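PDB 3P94: GDSL-like Lipase from Parabacteroides distasonis, which probably acts as a GDSL-family serine hydrolase that cleaves ester bonds, perhaps those of lysophospholipids. Local coordinates for residues A[61-66]-A[100-105]; A[7-12]-A[66-71]. One frame throughout, in Å; residues are numbered along the deposited sequence.

Interaction 1: A[61-66]-A[100-105]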
loop_
_atom_site.group_PDB
_atom_site.type_symbol
_atom_site.label_atom_id
_atom_site.label_comp_id
_atom_site.label_asym_id
_atom_site.label_seq_id
_atom_site.Cartn_x
_atom_site.Cartn_y
_atom_site.Cartn_z
ATOM N N GLU A 61 -10.376 -5.548 2.418
ATOM C CA GLU A 61 -11.077 -4.917 1.282
ATOM C C GLU A 61 -10.214 -4.986 0.045
ATOM O O GLU A 61 -10.705 -5.224 -1.055
ATOM C CB GLU A 61 -11.457 -3.453 1.559
ATOM C CG GLU A 61 -12.488 -3.283 2.667
ATOM C CD GLU A 61 -11.900 -2.914 4.018
ATOM O OE1 GLU A 61 -10.703 -3.198 4.262
ATOM O OE2 GLU A 61 -12.634 -2.300 4.822
HETATM N N MSE A 62 -8.912 -4.810 0.238
HETATM C CA MSE A 62 -7.957 -4.832 -0.848
HETATM C C MSE A 62 -7.889 -6.195 -1.527
HETATM O O MSE A 62 -7.878 -6.246 -2.766
HETATM C CB MSE A 62 -6.591 -4.399 -0.328
HETATM C CG MSE A 62 -6.505 -2.918 -0.127
HETATM SE SE MSE A 62 -4.690 -2.501 0.342
HETATM C CE MSE A 62 -5.132 -1.306 1.861
ATOM N N LEU A 63 -7.881 -7.292 -0.747
ATOM C CA LEU A 63 -7.865 -8.650 -1.313
ATOM C C LEU A 63 -9.138 -8.886 -2.165
ATOM O O LEU A 63 -9.055 -9.480 -3.242
ATOM C CB LEU A 63 -7.742 -9.715 -0.195
ATOM C CG LEU A 63 -7.832 -11.196 -0.622
ATOM C CD1 LEU A 63 -6.755 -11.559 -1.665
ATOM C CD2 LEU A 63 -7.725 -12.120 0.575
ATOM N N VAL A 64 -10.292 -8.384 -1.704
ATOM C CA VAL A 64 -11.568 -8.524 -2.417
ATOM C C VAL A 64 -11.598 -7.594 -3.675
ATOM O O VAL A 64 -12.034 -8.022 -4.741
ATOM C CB VAL A 64 -12.765 -8.283 -1.461
ATOM C CG1 VAL A 64 -14.084 -8.123 -2.223
ATOM C CG2 VAL A 64 -12.872 -9.427 -0.456
ATOM N N ARG A 65 -11.095 -6.366 -3.553
ATOM C CA ARG A 65 -11.030 -5.366 -4.633
ATOM C C ARG A 65 -9.931 -5.685 -5.681
ATOM O O ARG A 65 -9.967 -5.156 -6.796
ATOM C CB ARG A 65 -10.742 -3.998 -3.981
ATOM C CG ARG A 65 -10.841 -2.824 -4.909
ATOM C CD ARG A 65 -10.946 -1.527 -4.166
ATOM N NE ARG A 65 -9.812 -1.210 -3.279
ATOM C CZ ARG A 65 -8.713 -0.555 -3.647
ATOM N NH1 ARG A 65 -8.504 -0.258 -4.923
ATOM N NH2 ARG A 65 -7.808 -0.209 -2.746
ATOM N N PHE A 66 -8.946 -6.530 -5.305
ATOM C CA PHE A 66 -7.766 -6.900 -6.090
ATOM C C PHE A 66 -8.070 -7.327 -7.521
ATOM O O PHE A 66 -7.337 -6.944 -8.430
ATOM C CB PHE A 66 -6.975 -8.020 -5.385
ATOM C CG PHE A 66 -5.502 -8.039 -5.711
ATOM C CD1 PHE A 66 -4.634 -7.107 -5.142
ATOM C CD2 PHE A 66 -4.976 -8.999 -6.563
ATOM C CE1 PHE A 66 -3.270 -7.120 -5.443
ATOM C CE2 PHE A 66 -3.609 -9.015 -6.859
ATOM C CZ PHE A 66 -2.767 -8.077 -6.293
ATOM N N PHE A 100 -0.953 -10.331 7.417
ATOM C CA PHE A 100 0.112 -10.872 6.581
ATOM C C PHE A 100 -0.464 -11.880 5.567
ATOM O O PHE A 100 -0.066 -11.854 4.407
ATOM C CB PHE A 100 1.203 -11.526 7.448
ATOM C CG PHE A 100 2.281 -12.232 6.655
ATOM C CD1 PHE A 100 3.126 -11.522 5.816
ATOM C CD2 PHE A 100 2.440 -13.614 6.740
ATOM C CE1 PHE A 100 4.108 -12.183 5.067
ATOM C CE2 PHE A 100 3.432 -14.272 5.998
ATOM C CZ PHE A 100 4.261 -13.549 5.175
ATOM N N GLY A 101 -1.391 -12.731 6.022
ATOM C CA GLY A 101 -2.049 -13.743 5.198
ATOM C C GLY A 101 -2.782 -13.156 4.009
ATOM O O GLY A 101 -2.732 -13.718 2.911
ATOM N N ASN A 102 -3.460 -12.011 4.214
ATOM C CA ASN A 102 -4.157 -11.287 3.153
ATOM C C ASN A 102 -3.159 -10.793 2.101
ATOM O O ASN A 102 -3.453 -10.853 0.903
ATOM C CB ASN A 102 -4.938 -10.108 3.721
ATOM C CG ASN A 102 -6.264 -10.459 4.330
ATOM O OD1 ASN A 102 -6.861 -11.487 4.040
ATOM N ND2 ASN A 102 -6.784 -9.575 5.144
ATOM N N LEU A 103 -1.982 -10.298 2.560
ATOM C CA LEU A 103 -0.925 -9.817 1.659
ATOM C C LEU A 103 -0.361 -10.990 0.848
ATOM O O LEU A 103 -0.134 -10.830 -0.344
ATOM C CB LEU A 103 0.191 -9.094 2.448
ATOM C CG LEU A 103 -0.226 -7.779 3.166
ATOM C CD1 LEU A 103 0.796 -7.388 4.231
ATOM C CD2 LEU A 103 -0.404 -6.637 2.184
ATOM N N VAL A 104 -0.190 -12.176 1.480
ATOM C CA VAL A 104 0.292 -13.404 0.803
ATOM C C VAL A 104 -0.734 -13.840 -0.271
ATOM O O VAL A 104 -0.340 -14.200 -1.383
ATOM C CB VAL A 104 0.594 -14.555 1.801
ATOM C CG1 VAL A 104 0.961 -15.857 1.079
ATOM C CG2 VAL A 104 1.701 -14.158 2.772
ATOM N N SER A 105 -2.036 -13.774 0.049
ATOM C CA SER A 105 -3.086 -14.134 -0.911
ATOM C C SER A 105 -3.080 -13.163 -2.104
ATOM O O SER A 105 -3.216 -13.623 -3.232
ATOM C CB SER A 105 -4.443 -14.168 -0.232
ATOM O OG SER A 105 -4.542 -15.356 0.531
#

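Interaction 2: A[7-12]-A[66-71]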
loop_
_atom_site.group_PDB
_atom_site.type_symbol
_atom_site.label_atom_id
_atom_site.label_comp_id
_atom_site.label_asym_id
_atom_site.label_seq_id
_atom_site.Cartn_x
_atom_site.Cartn_y
_atom_site.Cartn_z
ATOM N N ALA A 7 -16.267 -3.284 -0.119
ATOM C CA ALA A 7 -14.947 -3.315 -0.753
ATOM C C ALA A 7 -14.669 -2.053 -1.590
ATOM O O ALA A 7 -13.552 -1.869 -2.070
ATOM C CB ALA A 7 -14.854 -4.545 -1.633
ATOM N N GLN A 8 -15.687 -1.188 -1.734
ATOM C CA GLN A 8 -15.650 0.082 -2.493
ATOM C C GLN A 8 -15.240 -0.168 -3.963
ATOM O O GLN A 8 -14.339 0.482 -4.493
ATOM C CB GLN A 8 -14.747 1.121 -1.814
ATOM C CG GLN A 8 -15.352 1.606 -0.511
ATOM C CD GLN A 8 -14.363 2.348 0.340
ATOM O OE1 GLN A 8 -13.561 1.762 1.086
ATOM N NE2 GLN A 8 -14.464 3.662 0.319
ATOM N N PHE A 9 -15.939 -1.115 -4.616
ATOM C CA PHE A 9 -15.747 -1.436 -6.041
ATOM C C PHE A 9 -16.176 -0.238 -6.911
ATOM O O PHE A 9 -15.646 -0.043 -8.006
ATOM C CB PHE A 9 -16.585 -2.670 -6.426
ATOM C CG PHE A 9 -16.042 -4.024 -6.033
ATOM C CD1 PHE A 9 -15.007 -4.604 -6.745
ATOM C CD2 PHE A 9 -16.638 -4.765 -5.015
ATOM C CE1 PHE A 9 -14.558 -5.893 -6.435
ATOM C CE2 PHE A 9 -16.179 -6.052 -4.696
ATOM C CZ PHE A 9 -15.140 -6.604 -5.403
ATOM N N GLY A 10 -17.133 0.536 -6.396
ATOM C CA GLY A 10 -17.679 1.728 -7.039
ATOM C C GLY A 10 -16.720 2.897 -7.157
ATOM O O GLY A 10 -16.923 3.762 -8.004
ATOM N N ARG A 11 -15.661 2.938 -6.327
ATOM C CA ARG A 11 -14.689 4.034 -6.370
ATOM C C ARG A 11 -13.962 4.112 -7.730
ATOM O O ARG A 11 -13.866 5.208 -8.301
ATOM C CB ARG A 11 -13.677 3.922 -5.218
ATOM C CG ARG A 11 -12.480 4.911 -5.287
ATOM C CD ARG A 11 -12.819 6.362 -4.933
ATOM N NE ARG A 11 -11.673 7.240 -5.166
ATOM C CZ ARG A 11 -10.713 7.472 -4.276
ATOM N NH1 ARG A 11 -10.772 6.927 -3.067
ATOM N NH2 ARG A 11 -9.699 8.269 -4.579
ATOM N N TYR A 12 -13.468 2.974 -8.251
ATOM C CA TYR A 12 -12.726 2.999 -9.519
ATOM C C TYR A 12 -13.363 2.206 -10.665
ATOM O O TYR A 12 -12.741 2.100 -11.727
ATOM C CB TYR A 12 -11.312 2.472 -9.296
ATOM C CG TYR A 12 -10.463 3.378 -8.427
ATOM C CD1 TYR A 12 -10.064 4.634 -8.878
ATOM C CD2 TYR A 12 -9.990 2.945 -7.194
ATOM C CE1 TYR A 12 -9.249 5.453 -8.106
ATOM C CE2 TYR A 12 -9.159 3.748 -6.419
ATOM C CZ TYR A 12 -8.806 5.007 -6.872
ATOM O OH TYR A 12 -7.991 5.801 -6.119
ATOM N N PHE A 66 -8.946 -6.530 -5.305
ATOM C CA PHE A 66 -7.766 -6.900 -6.090
ATOM C C PHE A 66 -8.070 -7.327 -7.521
ATOM O O PHE A 66 -7.337 -6.944 -8.430
ATOM C CB PHE A 66 -6.975 -8.020 -5.385
ATOM C CG PHE A 66 -5.502 -8.039 -5.711
ATOM C CD1 PHE A 66 -4.634 -7.107 -5.142
ATOM C CD2 PHE A 66 -4.976 -8.999 -6.563
ATOM C CE1 PHE A 66 -3.270 -7.120 -5.443
ATOM C CE2 PHE A 66 -3.609 -9.015 -6.859
ATOM C CZ PHE A 66 -2.767 -8.077 -6.293
ATOM N N ARG A 67 -9.121 -8.135 -7.728
ATOM C CA ARG A 67 -9.473 -8.622 -9.065
ATOM C C ARG A 67 -9.859 -7.453 -10.024
ATOM O O ARG A 67 -9.354 -7.408 -11.138
ATOM C CB ARG A 67 -10.586 -9.673 -8.975
ATOM C CG ARG A 67 -11.055 -10.223 -10.320
ATOM C CD ARG A 67 -11.643 -11.627 -10.193
ATOM N NE ARG A 67 -10.697 -12.549 -9.562
ATOM C CZ ARG A 67 -9.692 -13.153 -10.192
ATOM N NH1 ARG A 67 -9.526 -12.993 -11.499
ATOM N NH2 ARG A 67 -8.851 -13.930 -9.517
ATOM N N GLN A 68 -10.716 -6.515 -9.580
ATOM C CA GLN A 68 -11.180 -5.391 -10.402
ATOM C C GLN A 68 -10.102 -4.323 -10.608
ATOM O O GLN A 68 -9.918 -3.840 -11.721
ATOM C CB GLN A 68 -12.430 -4.743 -9.765
ATOM C CG GLN A 68 -12.978 -3.538 -10.565
ATOM C CD GLN A 68 -14.024 -2.734 -9.847
ATOM O OE1 GLN A 68 -15.222 -3.002 -9.973
ATOM N NE2 GLN A 68 -13.594 -1.697 -9.127
ATOM N N ASP A 69 -9.427 -3.935 -9.533
ATOM C CA ASP A 69 -8.474 -2.843 -9.583
ATOM C C ASP A 69 -7.034 -3.222 -9.881
ATOM O O ASP A 69 -6.225 -2.318 -10.067
ATOM C CB ASP A 69 -8.592 -2.036 -8.283
ATOM C CG ASP A 69 -9.873 -1.187 -8.221
ATOM O OD1 ASP A 69 -10.611 -1.140 -9.233
ATOM O OD2 ASP A 69 -10.119 -0.557 -7.173
ATOM N N VAL A 70 -6.704 -4.532 -9.973
ATOM C CA VAL A 70 -5.340 -4.963 -10.284
ATOM C C VAL A 70 -5.368 -6.005 -11.408
ATOM O O VAL A 70 -4.904 -5.707 -12.497
ATOM C CB VAL A 70 -4.515 -5.490 -9.056
ATOM C CG1 VAL A 70 -3.118 -5.940 -9.481
ATOM C CG2 VAL A 70 -4.417 -4.448 -7.954
ATOM N N ILE A 71 -5.885 -7.219 -11.136
ATOM C CA ILE A 71 -5.894 -8.349 -12.093
ATOM C C ILE A 71 -6.522 -7.953 -13.444
ATOM O O ILE A 71 -5.899 -8.174 -14.489
ATOM C CB ILE A 71 -6.592 -9.608 -11.509
ATOM C CG1 ILE A 71 -5.864 -10.106 -10.213
ATOM C CG2 ILE A 71 -6.698 -10.718 -12.583
ATOM C CD1 ILE A 71 -6.557 -11.136 -9.379
HETATM O O HOH W 1 -12.602 0.477 -6.678
#

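Interaction 1: A[61-66]-A[100-105]
The side-chain amide of Asn102 divides its work: ND2 is held by Thr59 OG1, with a weaker bond to Ser60 OG, while OD1 is the atom that meets Leu63. Thr59 and Ser60 belong to the first turn of helix 59-71, so these bonds fix the amide against the helix that carries Leu63. Within the paired segments the backbones come closest at Leu63 and Asn102, whose CA atoms are 6.4 Å apart, and the 152 Å² buried between the two segments rests on three side chains. Leu63 points at the opposing helix with CG anti to its own nitrogen (chi1 175°), which delivers both methyl branches there. CD2 lies 3.6 Å from Asn102 OD1, the two side chains crossing at about a right angle. CD1 reaches Ser105 CB at 3.8 Å, and CD2 is 4.0 Å from the same CB. It is therefore the methylene of Ser105 that meets the leucine. With an alanine at Leu63, both methyl branches vanish, which would probably open a gap beside Ser105 CB and leave Asn102 OD1 without its apolar neighbour. Leu63 continues along helix 96-112 to touch Met106 and Leu109. Each helix lies in a beta-alpha-beta connection of the flavodoxin-like fold: helix 59-71 leads from strand 49-53 to strand 75-81, and helix 96-112 leads on to strand 116-120. Selenomethionine Met62 packs on Met28 of strand 23-29, whereas Phe100, Leu103 and Val104 pack on helix 137-153.

Interaction 2: A[7-12]-A[66-71]
Phe9 and Tyr12, at and just beyond a type I turn from Gln8 to Arg11, lie against a kinked helix segment with a pi-type turn at 67-71, with CA separations of 7.5 Å for Phe9-Gln68 and 7.2 Å for Tyr12-Asp69. Gln68 extends its chain fully, CG anti to N (chi1 180°), which carries the amide to the turn. There NE2 donates to Phe9 O at 2.9 Å in a nearly straight bond (172°), in the carbonyl plane and on a lone pair. NE2 also donates a hydrogen bond to Asp69 OD1 at 3.0 Å, meeting that oxygen from above the carboxylate plane. Both bonds belong to one of two conformers deposited for Gln68 and may not be permanent. Gln68 OE1 lies 3.6 Å from Phe9 CD1, the amide and ring planes being 71° apart. Asp69 OD2 comes to the edge of the Tyr12 ring, 3.5 Å from CD2. A water 2.7 Å from Asp69 OD2 accepts the N-H of Tyr12 and lies beside Gln8 O, bridging turn and helix. The carboxylate has further partners, Asn16 ND2 at OD1 and a salt bridge from Arg65 at OD2, which probably favour its charged form. Tyr12 OH bonds to Gly53 O, and its ring touches Asp51 and Arg52 of strand 49-53; Asp69 and Val70 pack on strand 23-29.

How the interactions relate
Followed from the N terminus, the chain first meets interaction 2, where the loop segment 7-12 is joined by residues 66-71, closing a loop that includes strands 23-29 and 49-53. Before that loop ends, segment 61-66 opens interaction 1, which closes at 100-105 after strand 75-81; the two contacts therefore cross. They share Phe66 and helix 59-71, and their centres lie 12 Å apart. Direct packing also joins them, with Val64 CG1 3.7 Å from Ala7 CB and Val64 O 3.5 Å from Phe9 CZ. Helix 59-71 thus takes the N-terminal loop segment at one side and helix 96-112 at another, linking both to the parallel sheet.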